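Local coordinates for endoglucanase (Thermotoga maritima, PDB 1VHO), which probably acts as an M42-family aminopeptidase that uses two divalent metal cations per subunit, at residues 50-64 against 187-200. Numbering follows the deposited sequence.
Sequences LIGYKKGKGIGKLAF and LKRYDHPWDVYVVF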
ATOM      1  N   LEU A  50       7.704  10.093   0.902  1.00 22.08           N
ATOM      2  CA  LEU A  50       7.188  11.279   1.523  1.00 23.00           C
ATOM      3  C   LEU A  50       7.079  11.088   3.044  1.00 24.17           C
ATOM      4  O   LEU A  50       6.596  10.035   3.485  1.00 23.07           O
ATOM      5  CB  LEU A  50       5.806  11.625   0.932  1.00 21.61           C
ATOM      6  CG  LEU A  50       5.070  12.806   1.552  1.00 21.13           C
ATOM      7  CD1 LEU A  50       5.632  14.138   1.049  1.00 26.12           C
ATOM      8  CD2 LEU A  50       3.573  12.752   1.230  1.00 22.67           C
ATOM      9  N   ILE A  51       7.601  12.021   3.816  1.00 23.20           N
ATOM     10  CA  ILE A  51       7.517  11.946   5.289  1.00 23.65           C
ATOM     11  C   ILE A  51       6.748  13.140   5.810  1.00 24.14           C
ATOM     12  O   ILE A  51       7.145  14.301   5.553  1.00 27.97           O
ATOM     13  CB  ILE A  51       8.888  11.845   5.991  1.00 22.66           C
ATOM     14  CG1 ILE A  51       9.571  10.525   5.671  1.00 22.24           C
ATOM     15  CG2 ILE A  51       8.680  11.946   7.538  1.00 21.76           C
ATOM     16  CD1 ILE A  51      10.251  10.416   4.311  1.00 27.80           C
ATOM     17  N   GLY A  52       5.588  12.920   6.430  1.00 23.49           N
ATOM     18  CA  GLY A  52       4.791  14.048   6.969  1.00 20.95           C
ATOM     19  C   GLY A  52       5.282  14.259   8.415  1.00 23.67           C
ATOM     20  O   GLY A  52       5.403  13.219   9.121  1.00 25.04           O
ATOM     21  N   TYR A  53       5.485  15.477   8.849  1.00 20.73           N
ATOM     22  CA  TYR A  53       5.948  15.702  10.233  1.00 23.69           C
ATOM     23  C   TYR A  53       4.959  16.546  11.014  1.00 22.94           C
ATOM     24  O   TYR A  53       4.555  17.636  10.581  1.00 22.44           O
ATOM     25  CB  TYR A  53       7.333  16.352  10.235  1.00 24.25           C
ATOM     26  CG  TYR A  53       7.783  16.851  11.592  1.00 29.59           C
ATOM     27  CD1 TYR A  53       7.900  15.965  12.651  1.00 30.44           C
ATOM     28  CD2 TYR A  53       8.069  18.188  11.831  1.00 34.01           C
ATOM     29  CE1 TYR A  53       8.315  16.377  13.898  1.00 33.53           C
ATOM     30  CE2 TYR A  53       8.499  18.621  13.086  1.00 35.76           C
ATOM     31  CZ  TYR A  53       8.620  17.703  14.103  1.00 36.70           C
ATOM     32  OH  TYR A  53       9.022  18.079  15.369  1.00 39.66           O
ATOM     33  N   LYS A  54       4.491  15.981  12.124  1.00 22.19           N
ATOM     34  CA  LYS A  54       3.510  16.695  12.964  1.00 23.16           C
ATOM     35  C   LYS A  54       4.102  16.810  14.376  1.00 25.33           C
ATOM     36  O   LYS A  54       4.338  15.813  15.078  1.00 23.31           O
ATOM     37  CB  LYS A  54       2.166  15.998  12.946  1.00 23.87           C
ATOM     38  CG  LYS A  54       1.094  16.562  13.849  1.00 24.42           C
ATOM     39  CD  LYS A  54       0.722  17.993  13.516  1.00 27.22           C
ATOM     40  CE  LYS A  54      -0.127  18.592  14.651  1.00 27.46           C
ATOM     41  NZ  LYS A  54      -1.321  17.769  14.914  1.00 27.58           N
ATOM     42  N   LYS A  55       4.470  18.046  14.718  1.00 23.37           N
ATOM     43  CA  LYS A  55       5.090  18.294  16.023  1.00 25.75           C
ATOM     44  C   LYS A  55       4.103  18.123  17.157  1.00 24.42           C
ATOM     45  O   LYS A  55       2.927  18.466  17.040  1.00 25.18           O
ATOM     46  CB  LYS A  55       5.667  19.731  16.050  1.00 31.82           C
ATOM     47  CG  LYS A  55       6.165  20.169  17.415  1.00 36.95           C
ATOM     48  CD  LYS A  55       6.832  21.530  17.400  1.00 42.40           C
ATOM     49  CE  LYS A  55       8.325  21.436  17.692  1.00 45.54           C
ATOM     50  NZ  LYS A  55       8.913  22.808  17.870  1.00 48.56           N
ATOM     51  N   GLY A  56       4.579  17.519  18.229  1.00 26.52           N
ATOM     52  CA  GLY A  56       3.746  17.324  19.430  1.00 29.46           C
ATOM     53  C   GLY A  56       4.408  18.174  20.539  1.00 31.85           C
ATOM     54  O   GLY A  56       4.856  19.292  20.246  1.00 32.57           O
ATOM     55  N   LYS A  57       4.519  17.641  21.744  1.00 33.85           N
ATOM     56  CA  LYS A  57       5.142  18.427  22.833  1.00 35.41           C
ATOM     57  C   LYS A  57       6.600  18.060  23.011  1.00 36.88           C
ATOM     58  O   LYS A  57       7.254  18.509  23.966  1.00 38.92           O
ATOM     59  CB  LYS A  57       4.385  18.231  24.128  1.00 36.86           C
ATOM     60  CG  LYS A  57       2.941  18.743  24.139  1.00 40.67           C
ATOM     61  CD  LYS A  57       2.370  18.419  25.522  1.00 45.05           C
ATOM     62  CE  LYS A  57       1.333  19.415  25.972  1.00 49.50           C
ATOM     63  NZ  LYS A  57      -0.006  18.769  26.116  1.00 51.37           N
ATOM     64  N   GLY A  58       7.130  17.169  22.174  1.00 35.34           N
ATOM     65  CA  GLY A  58       8.506  16.768  22.213  1.00 35.05           C
ATOM     66  C   GLY A  58       8.886  15.679  23.189  1.00 35.92           C
ATOM     67  O   GLY A  58      10.109  15.453  23.351  1.00 36.72           O
ATOM     68  N   ILE A  59       7.955  14.858  23.693  1.00 33.75           N
ATOM     69  CA  ILE A  59       8.350  13.814  24.630  1.00 35.03           C
ATOM     70  C   ILE A  59       9.089  12.672  23.957  1.00 33.81           C
ATOM     71  O   ILE A  59       9.655  11.825  24.647  1.00 34.40           O
ATOM     72  CB  ILE A  59       7.230  13.213  25.485  1.00 38.52           C
ATOM     73  CG1 ILE A  59       6.219  12.413  24.651  1.00 39.69           C
ATOM     74  CG2 ILE A  59       6.521  14.284  26.291  1.00 41.57           C
ATOM     75  CD1 ILE A  59       5.375  11.461  25.477  1.00 43.75           C
ATOM     76  N   GLY A  60       9.084  12.614  22.637  1.00 32.02           N
ATOM     77  CA  GLY A  60       9.773  11.510  21.943  1.00 30.96           C
ATOM     78  C   GLY A  60       9.258  11.549  20.489  1.00 29.46           C
ATOM     79  O   GLY A  60       8.394  12.374  20.180  1.00 27.98           O
ATOM     80  N   LYS A  61       9.742  10.603  19.709  1.00 28.22           N
ATOM     81  CA  LYS A  61       9.392  10.511  18.307  1.00 27.12           C
ATOM     82  C   LYS A  61       8.798   9.131  17.978  1.00 25.30           C
ATOM     83  O   LYS A  61       9.378   8.096  18.258  1.00 22.60           O
ATOM     84  CB  LYS A  61      10.660  10.714  17.452  1.00 30.06           C
ATOM     85  CG  LYS A  61      11.423  11.998  17.743  1.00 31.26           C
ATOM     86  CD  LYS A  61      12.753  11.996  16.998  1.00 37.30           C
ATOM     87  CE  LYS A  61      13.437  13.361  17.082  1.00 41.73           C
ATOM     88  NZ  LYS A  61      12.450  14.456  16.821  1.00 45.62           N
ATOM     89  N   LEU A  62       7.620   9.195  17.389  1.00 22.99           N
ATOM     90  CA  LEU A  62       6.860   7.994  16.986  1.00 21.26           C
ATOM     91  C   LEU A  62       6.825   8.023  15.453  1.00 20.28           C
ATOM     92  O   LEU A  62       6.475   9.083  14.900  1.00 21.07           O
ATOM     93  CB  LEU A  62       5.461   8.207  17.536  1.00 22.87           C
ATOM     94  CG  LEU A  62       4.349   7.212  17.368  1.00 28.20           C
ATOM     95  CD1 LEU A  62       4.772   5.784  17.711  1.00 29.58           C
ATOM     96  CD2 LEU A  62       3.156   7.634  18.255  1.00 26.95           C
ATOM     97  N   ALA A  63       7.129   6.928  14.807  1.00 20.92           N
ATOM     98  CA  ALA A  63       7.108   6.859  13.350  1.00 19.37           C
ATOM     99  C   ALA A  63       6.113   5.791  12.902  1.00 18.61           C
ATOM    100  O   ALA A  63       6.119   4.669  13.441  1.00 21.00           O
ATOM    101  CB  ALA A  63       8.494   6.540  12.792  1.00 17.21           C
ATOM    102  N   PHE A  64       5.316   6.102  11.910  1.00 16.88           N
ATOM    103  CA  PHE A  64       4.313   5.203  11.339  1.00 14.43           C
ATOM    104  C   PHE A  64       4.748   4.989   9.873  1.00 17.31           C
ATOM    105  O   PHE A  64       5.071   6.009   9.232  1.00 17.66           O
ATOM    106  CB  PHE A  64       2.906   5.757  11.395  1.00 17.09           C
ATOM    107  CG  PHE A  64       2.366   6.073  12.765  1.00 18.49           C
ATOM    108  CD1 PHE A  64       2.624   5.246  13.848  1.00 21.29           C
ATOM    109  CD2 PHE A  64       1.626   7.218  12.982  1.00 22.08           C
ATOM    110  CE1 PHE A  64       2.149   5.572  15.116  1.00 24.31           C
ATOM    111  CE2 PHE A  64       1.107   7.525  14.234  1.00 23.80           C
ATOM    112  CZ  PHE A  64       1.369   6.699  15.306  1.00 21.18           C
ATOM    113  N   LEU A 187      -5.257  13.653  14.422  1.00 19.63           N
ATOM    114  CA  LEU A 187      -4.325  14.268  15.327  1.00 21.92           C
ATOM    115  C   LEU A 187      -4.566  15.770  15.507  1.00 25.67           C
ATOM    116  O   LEU A 187      -4.151  16.333  16.532  1.00 24.97           O
ATOM    117  CB  LEU A 187      -2.882  14.027  14.958  1.00 18.75           C
ATOM    118  CG  LEU A 187      -2.371  12.591  15.252  1.00 22.01           C
ATOM    119  CD1 LEU A 187      -0.965  12.429  14.673  1.00 21.29           C
ATOM    120  CD2 LEU A 187      -2.333  12.354  16.758  1.00 20.89           C
ATOM    121  N   LYS A 188      -5.206  16.390  14.532  1.00 25.82           N
ATOM    122  CA  LYS A 188      -5.558  17.808  14.635  1.00 30.51           C
ATOM    123  C   LYS A 188      -6.416  18.141  15.834  1.00 30.87           C
ATOM    124  O   LYS A 188      -6.370  19.287  16.348  1.00 32.68           O
ATOM    125  CB  LYS A 188      -6.310  18.191  13.324  1.00 30.71           C
ATOM    126  CG  LYS A 188      -5.215  18.341  12.238  1.00 36.24           C
ATOM    127  CD  LYS A 188      -4.521  19.655  12.536  1.00 41.96           C
ATOM    128  CE  LYS A 188      -3.196  19.870  11.860  1.00 40.88           C
ATOM    129  NZ  LYS A 188      -3.165  21.348  11.483  1.00 48.48           N
ATOM    130  N   ARG A 189      -7.149  17.207  16.403  1.00 30.48           N
ATOM    131  CA  ARG A 189      -8.015  17.430  17.541  1.00 32.05           C
ATOM    132  C   ARG A 189      -7.310  17.420  18.890  1.00 33.44           C
ATOM    133  O   ARG A 189      -7.902  17.737  19.919  1.00 32.33           O
ATOM    134  CB  ARG A 189      -9.029  16.260  17.598  1.00 29.40           C
ATOM    135  N   TYR A 190      -6.058  16.952  18.915  1.00 32.90           N
ATOM    136  CA  TYR A 190      -5.362  16.814  20.159  1.00 33.83           C
ATOM    137  C   TYR A 190      -4.037  17.554  20.273  1.00 34.04           C
ATOM    138  O   TYR A 190      -3.313  17.744  19.320  1.00 31.86           O
ATOM    139  CB  TYR A 190      -4.989  15.333  20.384  1.00 34.24           C
ATOM    140  CG  TYR A 190      -6.123  14.344  20.421  1.00 35.33           C
ATOM    141  CD1 TYR A 190      -6.867  14.143  21.570  1.00 35.35           C
ATOM    142  CD2 TYR A 190      -6.402  13.560  19.306  1.00 35.90           C
ATOM    143  CE1 TYR A 190      -7.893  13.206  21.619  1.00 36.84           C
ATOM    144  CE2 TYR A 190      -7.434  12.622  19.343  1.00 36.74           C
ATOM    145  CZ  TYR A 190      -8.167  12.457  20.489  1.00 38.75           C
ATOM    146  OH  TYR A 190      -9.191  11.529  20.520  1.00 41.66           O
ATOM    147  N   ASP A 191      -3.738  17.821  21.554  1.00 34.38           N
ATOM    148  CA  ASP A 191      -2.457  18.420  21.935  1.00 32.98           C
ATOM    149  C   ASP A 191      -1.580  17.228  22.344  1.00 32.53           C
ATOM    150  O   ASP A 191      -1.106  17.120  23.479  1.00 32.68           O
ATOM    151  CB  ASP A 191      -2.605  19.374  23.121  1.00 36.48           C
ATOM    152  CG  ASP A 191      -1.312  20.076  23.500  1.00 41.77           C
ATOM    153  OD1 ASP A 191      -0.450  20.271  22.614  1.00 38.83           O
ATOM    154  OD2 ASP A 191      -1.151  20.447  24.698  1.00 43.24           O
ATOM    155  N   HIS A 192      -1.338  16.341  21.382  1.00 28.59           N
ATOM    156  CA  HIS A 192      -0.556  15.134  21.576  1.00 26.66           C
ATOM    157  C   HIS A 192       0.886  15.375  21.943  1.00 26.84           C
ATOM    158  O   HIS A 192       1.598  16.162  21.310  1.00 24.83           O
ATOM    159  CB  HIS A 192      -0.659  14.289  20.299  1.00 22.85           C
ATOM    160  CG  HIS A 192      -0.186  14.952  19.032  1.00 19.06           C
ATOM    161  ND1 HIS A 192       1.079  14.859  18.557  1.00 20.22           N
ATOM    162  CD2 HIS A 192      -0.903  15.604  18.074  1.00 21.40           C
ATOM    163  CE1 HIS A 192       1.184  15.482  17.381  1.00 23.99           C
ATOM    164  NE2 HIS A 192      -0.026  15.923  17.079  1.00 21.85           N
ATOM    165  N   PRO A 193       1.387  14.654  22.952  1.00 27.22           N
ATOM    166  CA  PRO A 193       2.730  14.787  23.445  1.00 26.78           C
ATOM    167  C   PRO A 193       3.817  14.290  22.517  1.00 26.59           C
ATOM    168  O   PRO A 193       4.919  14.825  22.464  1.00 27.03           O
ATOM    169  CB  PRO A 193       2.753  13.946  24.736  1.00 27.11           C
ATOM    170  CG  PRO A 193       1.320  13.728  25.092  1.00 28.15           C
ATOM    171  CD  PRO A 193       0.588  13.690  23.772  1.00 26.44           C
ATOM    172  N   TRP A 194       3.538  13.235  21.741  1.00 24.60           N
ATOM    173  CA  TRP A 194       4.573  12.702  20.859  1.00 23.47           C
ATOM    174  C   TRP A 194       4.720  13.490  19.555  1.00 22.31           C
ATOM    175  O   TRP A 194       3.735  14.025  19.041  1.00 23.28           O
ATOM    176  CB  TRP A 194       4.158  11.251  20.482  1.00 23.85           C
ATOM    177  CG  TRP A 194       4.316  10.273  21.597  1.00 22.43           C
ATOM    178  CD1 TRP A 194       3.397   9.956  22.571  1.00 23.34           C
ATOM    179  CD2 TRP A 194       5.471   9.488  21.866  1.00 22.95           C
ATOM    180  NE1 TRP A 194       3.915   9.012  23.417  1.00 23.71           N
ATOM    181  CE2 TRP A 194       5.198   8.720  23.023  1.00 24.07           C
ATOM    182  CE3 TRP A 194       6.712   9.360  21.257  1.00 24.89           C
ATOM    183  CZ2 TRP A 194       6.129   7.840  23.553  1.00 28.85           C
ATOM    184  CZ3 TRP A 194       7.644   8.492  21.798  1.00 26.27           C
ATOM    185  CH2 TRP A 194       7.340   7.730  22.942  1.00 27.88           C
ATOM    186  N   ASP A 195       5.938  13.553  19.047  1.00 21.25           N
ATOM    187  CA  ASP A 195       6.188  14.162  17.735  1.00 22.54           C
ATOM    188  C   ASP A 195       5.900  12.989  16.772  1.00 24.11           C
ATOM    189  O   ASP A 195       6.359  11.868  17.063  1.00 26.02           O
ATOM    190  CB  ASP A 195       7.616  14.642  17.597  1.00 24.55           C
ATOM    191  CG  ASP A 195       7.854  15.910  18.448  1.00 26.07           C
ATOM    192  OD1 ASP A 195       6.898  16.574  18.872  1.00 26.51           O
ATOM    193  OD2 ASP A 195       9.040  16.189  18.671  1.00 29.27           O
ATOM    194  N   VAL A 196       5.156  13.219  15.712  1.00 22.12           N
ATOM    195  CA  VAL A 196       4.795  12.099  14.831  1.00 21.92           C
ATOM    196  C   VAL A 196       5.389  12.221  13.450  1.00 22.04           C
ATOM    197  O   VAL A 196       5.292  13.300  12.830  1.00 22.93           O
ATOM    198  CB  VAL A 196       3.254  12.032  14.732  1.00 22.43           C
ATOM    199  CG1 VAL A 196       2.796  10.991  13.710  1.00 23.38           C
ATOM    200  CG2 VAL A 196       2.661  11.687  16.114  1.00 19.62           C
ATOM    201  N   TYR A 197       5.952  11.128  12.950  1.00 20.00           N
ATOM    202  CA  TYR A 197       6.526  11.097  11.623  1.00 20.68           C
ATOM    203  C   TYR A 197       5.769  10.008  10.837  1.00 19.81           C
ATOM    204  O   TYR A 197       5.733   8.868  11.289  1.00 19.88           O
ATOM    205  CB  TYR A 197       8.003  10.768  11.614  1.00 22.73           C
ATOM    206  CG  TYR A 197       8.848  11.824  12.313  1.00 26.45           C
ATOM    207  CD1 TYR A 197       8.891  11.850  13.711  1.00 25.34           C
ATOM    208  CD2 TYR A 197       9.524  12.796  11.588  1.00 26.82           C
ATOM    209  CE1 TYR A 197       9.625  12.806  14.370  1.00 28.49           C
ATOM    210  CE2 TYR A 197      10.269  13.762  12.260  1.00 28.16           C
ATOM    211  CZ  TYR A 197      10.339  13.745  13.629  1.00 30.41           C
ATOM    212  OH  TYR A 197      11.083  14.675  14.328  1.00 31.47           O
ATOM    213  N   VAL A 198       5.148  10.424   9.741  1.00 19.71           N
ATOM    214  CA  VAL A 198       4.338   9.472   8.942  1.00 18.78           C
ATOM    215  C   VAL A 198       5.058   9.250   7.643  1.00 20.07           C
ATOM    216  O   VAL A 198       5.217  10.190   6.839  1.00 20.54           O
ATOM    217  CB  VAL A 198       2.922  10.024   8.820  1.00 22.08           C
ATOM    218  CG1 VAL A 198       2.062   9.060   8.064  1.00 20.38           C
ATOM    219  CG2 VAL A 198       2.311  10.257  10.217  1.00 26.74           C
ATOM    220  N   VAL A 199       5.431   7.995   7.366  1.00 17.34           N
ATOM    221  CA  VAL A 199       6.269   7.711   6.212  1.00 18.78           C
ATOM    222  C   VAL A 199       5.602   6.854   5.132  1.00 18.24           C
ATOM    223  O   VAL A 199       5.113   5.761   5.401  1.00 18.71           O
ATOM    224  CB  VAL A 199       7.516   6.961   6.731  1.00 18.61           C
ATOM    225  CG1 VAL A 199       8.498   6.643   5.597  1.00 18.94           C
ATOM    226  CG2 VAL A 199       8.196   7.721   7.874  1.00 19.48           C
ATOM    227  N   PHE A 200       5.556   7.414   3.941  1.00 16.82           N
ATOM    228  CA  PHE A 200       5.002   6.782   2.746  1.00 17.60           C
ATOM    229  C   PHE A 200       6.194   6.415   1.853  1.00 18.31           C
ATOM    230  O   PHE A 200       6.737   7.234   1.091  1.00 19.25           O
ATOM    231  CB  PHE A 200       4.030   7.750   2.042  1.00 17.42           C
ATOM    232  CG  PHE A 200       2.910   8.260   2.921  1.00 15.34           C
ATOM    233  CD1 PHE A 200       3.082   9.420   3.674  1.00 17.77           C
ATOM    234  CD2 PHE A 200       1.707   7.585   3.013  1.00 15.81           C
ATOM    235  CE1 PHE A 200       2.047   9.900   4.479  1.00 18.45           C
ATOM    236  CE2 PHE A 200       0.679   8.023   3.840  1.00 15.45           C
ATOM    237  CZ  PHE A 200       0.857   9.211   4.573  1.00 17.91           C
TER
HETATM  238  O   HOH W   1      10.760  16.366  16.745  1.00 52.43           O
HETATM  239  O   HOH W   2      -2.740  19.077  16.955  1.00 25.46           O
HETATM  240  O   HOH W   3      10.955  14.584  20.410  1.00 51.98           O
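Strand 195-200 slots between the two strands of a single connected segment, antiparallel to 50-54 through pairs such as K54-V196 and parallel to 61-64 through L62-V196. All three belong to the mixed sheet of the metallopeptidase domain, with helix 171-187 packed on the face bearing F64, V198 and F200. On the other face Y53 and Y197 form an offset stack, centroids 4.7 Å apart and planes at 30°. K61 NZ donates to Y197 OH (2.9 Å), while a water joins Y53 OH to D195 OD2. The loop 55-60 folds over the start of the middle strand: D195 OD1 takes G56 N at 2.6 Å on its anti side, and P193 O receives K57 N and I59 N from opposite faces of its plane. I59 CD1 sits over the five-membered ring of W194, 3.7 Å from its centroid, while W194 NE1 hydrogen-bonds to L334 O. Losing the indole to an alanine here is likely to leave I59 CD1 without its aromatic platform and L334 O without this donor. K54, its chain bent at chi2 (61°) and chi4 (-56°), curls back to H192, where NZ meets NE2 in the imidazole plane at 3.1 Å; H192 ND1, the other ring nitrogen, donates to W194 O at 2.8 Å.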